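Local coordinates for protein siderophore enterobactin esterase (Emericella nidulans, PDB 6GUO) that hydrolyses the ester bonds of the bacterial xenosiderophore enterobactin so that its iron can be released inside the fungal cell, at residues 21-26 / 31-36; 39-44 / 149-154; 72-77 / 298-303. All blocks are in the same frame, centred on the assembly; numbering follows the deposited sequence.

Contact 1. Residues 21-26 / 31-36; sequences WQIAGK and YQIDVS
Trp21 and Ile33 face each other as a hydrogen-bonded pair of the antiparallel hairpin formed by strands 18-24 and 31-36, as do Ile23 and Tyr31. Four backbone bonds join residues 21-23 to 31-33: Trp21 N to Ile33 O at 3.0 Å, Ile33 N to Trp21 O, Ile23 N to Tyr31 O, and Tyr31 N to Ile23 O. Between the two pairs, Gln22 and Gln32 form a non-hydrogen-bonded pair, their side chains on the other face of the sheet.

The apolar contacts share the Trp21 face. Ile23 CD1 reaches Ile33 CG2 at 3.5 Å, the tightest apolar touch. Ile33 CG1 sits between backbone N and carbonyl carbon (chi1 68°), which sends CG2 toward Ile23 while CG1 passes Trp21 CB at 3.9 Å. Val35 CG2 meets the edge of the indole at Trp21 CZ3, 3.7 Å away.

At the turn end the poorly ordered Lys26 lays its CD carbon against Tyr31 OH (3.4 Å), a van der Waals touch. The polar ends find other partners: the hydroxyl takes a water's proton at 2.7 Å and also bonds Asp105, whereas Lys26 NZ pairs with Glu133.

Helix 131-150 covers the Trp21 face through Phe137, Val142 and Phe145. Strand 83-90 flanks strand 31-36, and strand 18-24 pairs antiparallel with a strand of the second subunit, carrying the sheet across the dimer.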
# COMPACT_ATOMS: atom_id res chain seq x y z
N TRP A 21 -8.87 -16.70 -11.08
CA TRP A 21 -9.33 -17.43 -12.26
C TRP A 21 -8.58 -16.95 -13.49
O TRP A 21 -8.24 -15.77 -13.59
CB TRP A 21 -10.82 -17.19 -12.50
CG TRP A 21 -11.73 -17.81 -11.51
CD1 TRP A 21 -12.36 -19.02 -11.63
CD2 TRP A 21 -12.14 -17.26 -10.26
NE1 TRP A 21 -13.13 -19.26 -10.52
CE2 TRP A 21 -13.02 -18.20 -9.66
CE3 TRP A 21 -11.85 -16.07 -9.58
CZ2 TRP A 21 -13.61 -17.97 -8.41
CZ3 TRP A 21 -12.44 -15.85 -8.34
CH2 TRP A 21 -13.31 -16.80 -7.76
N GLN A 22 -8.33 -17.86 -14.44
CA GLN A 22 -7.96 -17.45 -15.79
C GLN A 22 -9.22 -17.39 -16.64
O GLN A 22 -10.12 -18.21 -16.47
CB GLN A 22 -6.93 -18.40 -16.43
CG GLN A 22 -5.49 -18.01 -16.11
CD GLN A 22 -4.45 -18.82 -16.85
OE1 GLN A 22 -4.72 -19.41 -17.90
NE2 GLN A 22 -3.23 -18.84 -16.31
N ILE A 23 -9.29 -16.39 -17.52
CA ILE A 23 -10.40 -16.24 -18.46
C ILE A 23 -9.78 -16.28 -19.86
O ILE A 23 -9.12 -15.32 -20.28
CB ILE A 23 -11.20 -14.94 -18.24
CG1 ILE A 23 -11.62 -14.81 -16.77
CG2 ILE A 23 -12.44 -14.94 -19.14
CD1 ILE A 23 -12.23 -13.48 -16.40
N ALA A 24 -9.98 -17.40 -20.55
CA ALA A 24 -9.40 -17.62 -21.87
C ALA A 24 -10.45 -17.39 -22.94
O ALA A 24 -11.63 -17.65 -22.70
CB ALA A 24 -8.84 -19.03 -21.97
N GLY A 25 -10.02 -16.92 -24.11
CA GLY A 25 -10.93 -16.63 -25.23
C GLY A 25 -10.37 -15.63 -26.22
O GLY A 25 -10.48 -15.83 -27.43
N LYS A 26 -9.77 -14.55 -25.72
CA LYS A 26 -9.20 -13.51 -26.58
C LYS A 26 -7.89 -13.97 -27.22
O LYS A 26 -7.11 -14.68 -26.58
CB LYS A 26 -8.96 -12.22 -25.78
CG LYS A 26 -8.74 -10.99 -26.65
CD LYS A 26 -8.26 -9.80 -25.84
CE LYS A 26 -8.25 -8.53 -26.68
NZ LYS A 26 -9.62 -7.99 -26.92
N TYR A 31 -6.86 -13.59 -19.62
CA TYR A 31 -6.81 -12.65 -18.52
C TYR A 31 -6.72 -13.43 -17.22
O TYR A 31 -7.07 -14.62 -17.17
CB TYR A 31 -8.06 -11.77 -18.51
CG TYR A 31 -8.12 -10.80 -19.66
CD1 TYR A 31 -7.35 -9.64 -19.64
CD2 TYR A 31 -8.93 -11.04 -20.76
CE1 TYR A 31 -7.40 -8.74 -20.70
CE2 TYR A 31 -8.99 -10.15 -21.82
CZ TYR A 31 -8.22 -8.99 -21.79
OH TYR A 31 -8.27 -8.11 -22.84
N GLN A 32 -6.22 -12.77 -16.18
CA GLN A 32 -6.20 -13.32 -14.84
C GLN A 32 -7.00 -12.36 -13.97
O GLN A 32 -6.69 -11.17 -13.94
CB GLN A 32 -4.77 -13.43 -14.32
CG GLN A 32 -4.66 -13.96 -12.89
CD GLN A 32 -3.22 -14.06 -12.42
OE1 GLN A 32 -2.38 -14.68 -13.07
NE2 GLN A 32 -2.93 -13.44 -11.27
N ILE A 33 -8.03 -12.87 -13.30
CA ILE A 33 -8.76 -12.07 -12.34
C ILE A 33 -8.43 -12.56 -10.94
O ILE A 33 -8.44 -13.76 -10.68
CB ILE A 33 -10.29 -12.00 -12.64
CG1 ILE A 33 -11.00 -13.34 -12.44
CG2 ILE A 33 -10.52 -11.49 -14.06
CD1 ILE A 33 -12.50 -13.18 -12.23
N ASP A 34 -8.07 -11.63 -10.05
CA ASP A 34 -7.83 -11.94 -8.64
C ASP A 34 -8.98 -11.29 -7.88
O ASP A 34 -9.32 -10.15 -8.16
CB ASP A 34 -6.50 -11.37 -8.17
CG ASP A 34 -5.30 -12.16 -8.68
OD1 ASP A 34 -4.97 -13.20 -8.08
OD2 ASP A 34 -4.68 -11.72 -9.67
N VAL A 35 -9.56 -12.04 -6.95
CA VAL A 35 -10.69 -11.57 -6.16
C VAL A 35 -10.41 -11.79 -4.67
O VAL A 35 -9.98 -12.87 -4.28
CB VAL A 35 -11.99 -12.30 -6.55
CG1 VAL A 35 -13.18 -11.75 -5.77
CG2 VAL A 35 -12.24 -12.19 -8.05
N SER A 36 -10.66 -10.76 -3.86
CA SER A 36 -10.60 -10.90 -2.41
C SER A 36 -11.86 -10.37 -1.77
O SER A 36 -12.54 -9.52 -2.34
CB SER A 36 -9.39 -10.17 -1.82
OG SER A 36 -9.52 -8.76 -1.94
O HOH W 1 -10.62 -7.10 -23.72

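Contact 2. Residues 39-44 / 149-154; sequences LTWSES and KVFPRV
Trp41 drives the six-membered half of its indole against Phe151, and this aromatic pair is the tight part of the contact. The geometry is an offset edge-to-face stack: the edge of Trp41 is turned toward the face of Phe151, with centroids 5.7 Å apart and planes at 75°. Trp41 CZ3 makes the closest approach, 3.8 Å from Phe151 CE1, and is almost as near to CD1, at 3.9 Å; it therefore lies against one side of the phenyl ring instead of over its middle. Seen from the indole, Phe151 CE1 arrives in the ring plane. With CG beside the backbone N (chi1 -58°) and the ring turned to a chi2 of 11°, Trp41 presents its benzo edge to the other segment. Val150 CG1 lies 3.4 Å above the phenyl plane, toward the rim.

Phe151 is where the chain leaves helix 131-150, and it opens a type I beta turn closed by the bond from Val154 N to Phe151 O, 3.1 Å long. This turn leads from the helix to strand 156-164 of the alpha/beta-hydrolase sheet, while Trp41 belongs to the loop between strands 31-36 and 52-58. Val85 of strand 83-90 touches both aromatic rings, placing the pair beside the sheet, and Trp41 O is bonded by Asn17 ND2.

Packing is looser at Val154, which points back against the Trp41 side chain, its CG1 4.2 Å from Trp41 CH2. Ala47 and Ala52 touch both of these residues. Farther out, the turn displays Pro152 and Arg153 to solvent, and the facing loop likewise exposes Glu43 and Ser44; between Arg153 and Asp46 there is merely a long, weak ion pair.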
# COMPACT_ATOMS: atom_id res chain seq x y z
N LEU A 39 -12.57 -10.41 5.64
CA LEU A 39 -12.11 -11.47 6.53
C LEU A 39 -13.18 -12.03 7.46
O LEU A 39 -13.03 -13.14 7.96
CB LEU A 39 -10.92 -10.98 7.35
CG LEU A 39 -9.64 -10.68 6.57
CD1 LEU A 39 -8.58 -10.15 7.51
CD2 LEU A 39 -9.13 -11.91 5.82
N THR A 40 -14.25 -11.26 7.71
CA THR A 40 -15.39 -11.75 8.49
C THR A 40 -16.26 -12.75 7.73
O THR A 40 -17.08 -13.44 8.34
CB THR A 40 -16.27 -10.60 9.01
OG1 THR A 40 -16.59 -9.71 7.93
CG2 THR A 40 -15.54 -9.82 10.08
N TRP A 41 -16.10 -12.82 6.41
CA TRP A 41 -16.82 -13.79 5.58
C TRP A 41 -16.08 -15.13 5.58
O TRP A 41 -14.90 -15.20 5.93
CB TRP A 41 -16.93 -13.29 4.14
CG TRP A 41 -17.61 -11.95 3.93
CD1 TRP A 41 -17.95 -11.02 4.87
CD2 TRP A 41 -17.97 -11.39 2.67
NE1 TRP A 41 -18.52 -9.93 4.27
CE2 TRP A 41 -18.54 -10.13 2.92
CE3 TRP A 41 -17.88 -11.84 1.34
CZ2 TRP A 41 -19.01 -9.30 1.89
CZ3 TRP A 41 -18.35 -11.02 0.32
CH2 TRP A 41 -18.91 -9.77 0.60
N SER A 42 -16.75 -16.18 5.14
CA SER A 42 -16.14 -17.52 5.11
C SER A 42 -15.10 -17.65 3.99
O SER A 42 -15.10 -16.87 3.03
CB SER A 42 -17.20 -18.60 4.95
OG SER A 42 -17.59 -18.74 3.60
N GLU A 43 -14.25 -18.66 4.11
CA GLU A 43 -13.26 -18.99 3.06
C GLU A 43 -13.90 -19.41 1.73
O GLU A 43 -13.25 -19.35 0.69
CB GLU A 43 -12.28 -20.06 3.54
CG GLU A 43 -11.35 -19.59 4.65
CD GLU A 43 -10.15 -20.50 4.87
OE1 GLU A 43 -10.16 -21.26 5.87
OE2 GLU A 43 -9.21 -20.46 4.06
N SER A 44 -15.16 -19.85 1.78
CA SER A 44 -15.96 -20.11 0.58
C SER A 44 -16.73 -18.88 0.05
O SER A 44 -17.51 -19.01 -0.89
CB SER A 44 -16.95 -21.25 0.86
OG SER A 44 -17.95 -20.84 1.78
N LYS A 149 -22.08 -15.48 -10.14
CA LYS A 149 -21.50 -16.81 -9.88
C LYS A 149 -20.71 -16.89 -8.57
O LYS A 149 -20.88 -17.85 -7.81
CB LYS A 149 -20.61 -17.26 -11.05
CG LYS A 149 -21.36 -17.51 -12.35
CD LYS A 149 -22.26 -18.73 -12.27
CE LYS A 149 -22.39 -19.44 -13.61
NZ LYS A 149 -21.15 -20.20 -13.97
N VAL A 150 -19.85 -15.91 -8.30
CA VAL A 150 -18.99 -15.94 -7.12
C VAL A 150 -19.76 -15.52 -5.86
O VAL A 150 -19.70 -16.22 -4.84
CB VAL A 150 -17.71 -15.10 -7.31
CG1 VAL A 150 -16.81 -15.16 -6.09
CG2 VAL A 150 -16.96 -15.58 -8.54
N PHE A 151 -20.49 -14.41 -5.94
CA PHE A 151 -21.22 -13.85 -4.80
C PHE A 151 -22.72 -13.63 -5.07
O PHE A 151 -23.22 -12.52 -4.86
CB PHE A 151 -20.57 -12.52 -4.37
CG PHE A 151 -19.13 -12.64 -3.98
CD1 PHE A 151 -18.77 -13.30 -2.81
CD2 PHE A 151 -18.12 -12.08 -4.76
CE1 PHE A 151 -17.44 -13.41 -2.43
CE2 PHE A 151 -16.79 -12.19 -4.40
CZ PHE A 151 -16.45 -12.86 -3.23
N PRO A 152 -23.45 -14.68 -5.51
CA PRO A 152 -24.87 -14.54 -5.87
C PRO A 152 -25.81 -14.07 -4.75
O PRO A 152 -26.85 -13.48 -5.05
CB PRO A 152 -25.27 -15.95 -6.32
CG PRO A 152 -24.30 -16.85 -5.63
CD PRO A 152 -23.01 -16.09 -5.61
N ARG A 153 -25.45 -14.33 -3.49
CA ARG A 153 -26.28 -13.92 -2.34
C ARG A 153 -25.89 -12.56 -1.75
O ARG A 153 -26.46 -12.15 -0.73
CB ARG A 153 -26.26 -15.01 -1.27
CG ARG A 153 -26.81 -16.34 -1.78
CD ARG A 153 -26.89 -17.41 -0.69
NE ARG A 153 -25.61 -17.60 -0.00
CZ ARG A 153 -24.55 -18.23 -0.50
NH1 ARG A 153 -24.55 -18.75 -1.73
NH2 ARG A 153 -23.45 -18.34 0.24
N VAL A 154 -24.96 -11.85 -2.38
CA VAL A 154 -24.48 -10.55 -1.91
C VAL A 154 -25.07 -9.43 -2.78
O VAL A 154 -24.88 -9.42 -3.99
CB VAL A 154 -22.94 -10.47 -1.97
CG1 VAL A 154 -22.43 -9.10 -1.52
CG2 VAL A 154 -22.33 -11.57 -1.11

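Contact 3. Residues 72-77 / 298-303; sequences RRRESH and FLSNLS
Arg74 leaves its helix with CG anti to the backbone N (chi1 180°), bends at chi2 (144°) and runs extended from there, carrying its guanidinium across to Ser300 and Asn301. Asn301 CG lies beside its own backbone N (chi1 -67°), and this turns OD1 to meet the arginine. Both terminal nitrogens of Arg74 grip that one oxygen end-on: NH1 to OD1 at 2.8 Å and NH2 to OD1 at 2.9 Å. The oxygen lies in the guanidinium plane, yet both donors approach from the same face of the amide, NH2 well above its plane. Neither bond is straight, as expected when one acceptor is shared between two N-H groups.

The contact bridges helix 60-77 and the last turns of helix 288-301, the C-terminal helix of this alpha/beta-hydrolase fold, which packs against the sheet through Phe298 and Leu299.

Ser300 CB sits over the centre of one guanidinium face, 3.4 Å from Arg74 CZ, while its hydroxyl turns back to Ile296 O. Glu81 forms a salt bridge with Arg74 NH1, and its charge probably helps to hold the guanidinium in place.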
# COMPACT_ATOMS: atom_id res chain seq x y z
N ARG A 72 -8.77 -4.34 4.43
CA ARG A 72 -8.80 -5.20 5.61
C ARG A 72 -8.38 -4.47 6.89
O ARG A 72 -8.94 -4.73 7.94
CB ARG A 72 -7.99 -6.48 5.39
CG ARG A 72 -8.72 -7.41 4.44
CD ARG A 72 -7.89 -8.58 3.98
NE ARG A 72 -8.68 -9.39 3.05
CZ ARG A 72 -8.33 -10.58 2.56
NH1 ARG A 72 -7.18 -11.15 2.88
NH2 ARG A 72 -9.17 -11.20 1.73
N ARG A 73 -7.43 -3.54 6.78
CA ARG A 73 -7.09 -2.68 7.92
C ARG A 73 -8.28 -1.82 8.32
O ARG A 73 -8.64 -1.76 9.50
CB ARG A 73 -5.88 -1.79 7.61
CG ARG A 73 -4.56 -2.54 7.58
CD ARG A 73 -3.39 -1.59 7.67
NE ARG A 73 -3.33 -0.66 6.54
CZ ARG A 73 -2.68 -0.86 5.39
NH1 ARG A 73 -1.99 -1.97 5.15
NH2 ARG A 73 -2.70 0.09 4.47
N ARG A 74 -8.92 -1.17 7.34
CA ARG A 74 -10.06 -0.31 7.63
C ARG A 74 -11.27 -1.08 8.16
O ARG A 74 -11.93 -0.63 9.10
CB ARG A 74 -10.47 0.51 6.41
CG ARG A 74 -11.67 1.40 6.69
CD ARG A 74 -11.60 2.73 5.99
NE ARG A 74 -12.85 3.46 6.17
CZ ARG A 74 -13.03 4.75 5.89
NH1 ARG A 74 -14.23 5.29 6.09
NH2 ARG A 74 -12.04 5.50 5.40
N GLU A 75 -11.55 -2.23 7.56
CA GLU A 75 -12.65 -3.11 8.01
C GLU A 75 -12.43 -3.64 9.44
O GLU A 75 -13.39 -3.82 10.18
CB GLU A 75 -12.87 -4.25 7.01
CG GLU A 75 -13.48 -3.76 5.70
CD GLU A 75 -13.31 -4.71 4.51
OE1 GLU A 75 -12.64 -5.76 4.62
OE2 GLU A 75 -13.86 -4.38 3.43
N SER A 76 -11.16 -3.84 9.82
CA SER A 76 -10.81 -4.20 11.20
C SER A 76 -11.11 -3.08 12.19
O SER A 76 -11.59 -3.33 13.29
CB SER A 76 -9.33 -4.57 11.31
OG SER A 76 -9.05 -5.75 10.58
N HIS A 77 -10.81 -1.84 11.79
CA HIS A 77 -11.08 -0.66 12.61
C HIS A 77 -12.55 -0.29 12.67
O HIS A 77 -13.03 0.20 13.69
CB HIS A 77 -10.31 0.55 12.08
CG HIS A 77 -8.84 0.40 12.20
ND1 HIS A 77 -8.24 -0.10 13.33
CD2 HIS A 77 -7.83 0.70 11.34
CE1 HIS A 77 -6.93 -0.13 13.16
NE2 HIS A 77 -6.66 0.35 11.96
N PHE A 298 -11.14 7.25 0.26
CA PHE A 298 -12.11 8.13 -0.39
C PHE A 298 -13.41 7.37 -0.68
O PHE A 298 -14.49 7.85 -0.34
CB PHE A 298 -11.50 8.71 -1.67
CG PHE A 298 -12.46 9.53 -2.50
CD1 PHE A 298 -12.63 10.89 -2.26
CD2 PHE A 298 -13.15 8.95 -3.56
CE1 PHE A 298 -13.50 11.64 -3.04
CE2 PHE A 298 -14.01 9.70 -4.34
CZ PHE A 298 -14.18 11.05 -4.09
N LEU A 299 -13.28 6.18 -1.26
CA LEU A 299 -14.42 5.31 -1.55
C LEU A 299 -15.21 4.94 -0.29
O LEU A 299 -16.43 5.10 -0.25
CB LEU A 299 -13.95 4.05 -2.29
CG LEU A 299 -14.97 2.98 -2.67
CD1 LEU A 299 -16.08 3.55 -3.54
CD2 LEU A 299 -14.24 1.85 -3.38
N SER A 300 -14.50 4.48 0.74
CA SER A 300 -15.14 4.10 2.00
C SER A 300 -15.81 5.28 2.72
O SER A 300 -16.82 5.09 3.39
CB SER A 300 -14.13 3.40 2.92
OG SER A 300 -13.66 2.20 2.33
N ASN A 301 -15.25 6.48 2.57
CA ASN A 301 -15.84 7.70 3.16
C ASN A 301 -17.15 8.16 2.52
O ASN A 301 -17.89 8.94 3.13
CB ASN A 301 -14.83 8.86 3.14
CG ASN A 301 -13.64 8.61 4.06
OD1 ASN A 301 -13.70 7.81 5.00
ND2 ASN A 301 -12.54 9.30 3.78
N LEU A 302 -17.44 7.70 1.30
CA LEU A 302 -18.70 8.02 0.63
C LEU A 302 -19.93 7.33 1.24
O LEU A 302 -21.05 7.77 0.99
CB LEU A 302 -18.63 7.64 -0.86
CG LEU A 302 -17.61 8.38 -1.73
CD1 LEU A 302 -17.49 7.70 -3.09
CD2 LEU A 302 -17.97 9.84 -1.90
N SER A 303 -19.72 6.26 2.02
CA SER A 303 -20.83 5.46 2.56
C SER A 303 -21.75 6.23 3.50
O SER A 303 -22.97 6.14 3.37
CB SER A 303 -20.30 4.21 3.27
OG SER A 303 -19.75 3.30 2.33

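In the fold
Contact 1 is largely buried and rests on paired backbones backed by aliphatic and aromatic side chains; contact 2 is a smaller aromatic patch, also buried, at the edge of exposed loop and turn residues, and contact 3 is a polar bridge between helices, part buried and part exposed. Contact 1 packs against helix 131-150, and contact 2 is built on its end: Trp21 touches Val150, the last helical residue, and Val35 CG1 meets Phe151 CE2, just beyond it, at 3.9 Å. Arg72 of helix 60-77 ties in contact 3, its guanidinium lying against Ser36 of contact 1 and Leu39 of contact 2. Contacts 1 and 3 also border the second subunit, the former by sheet pairing, the latter through Arg73 and Ser76.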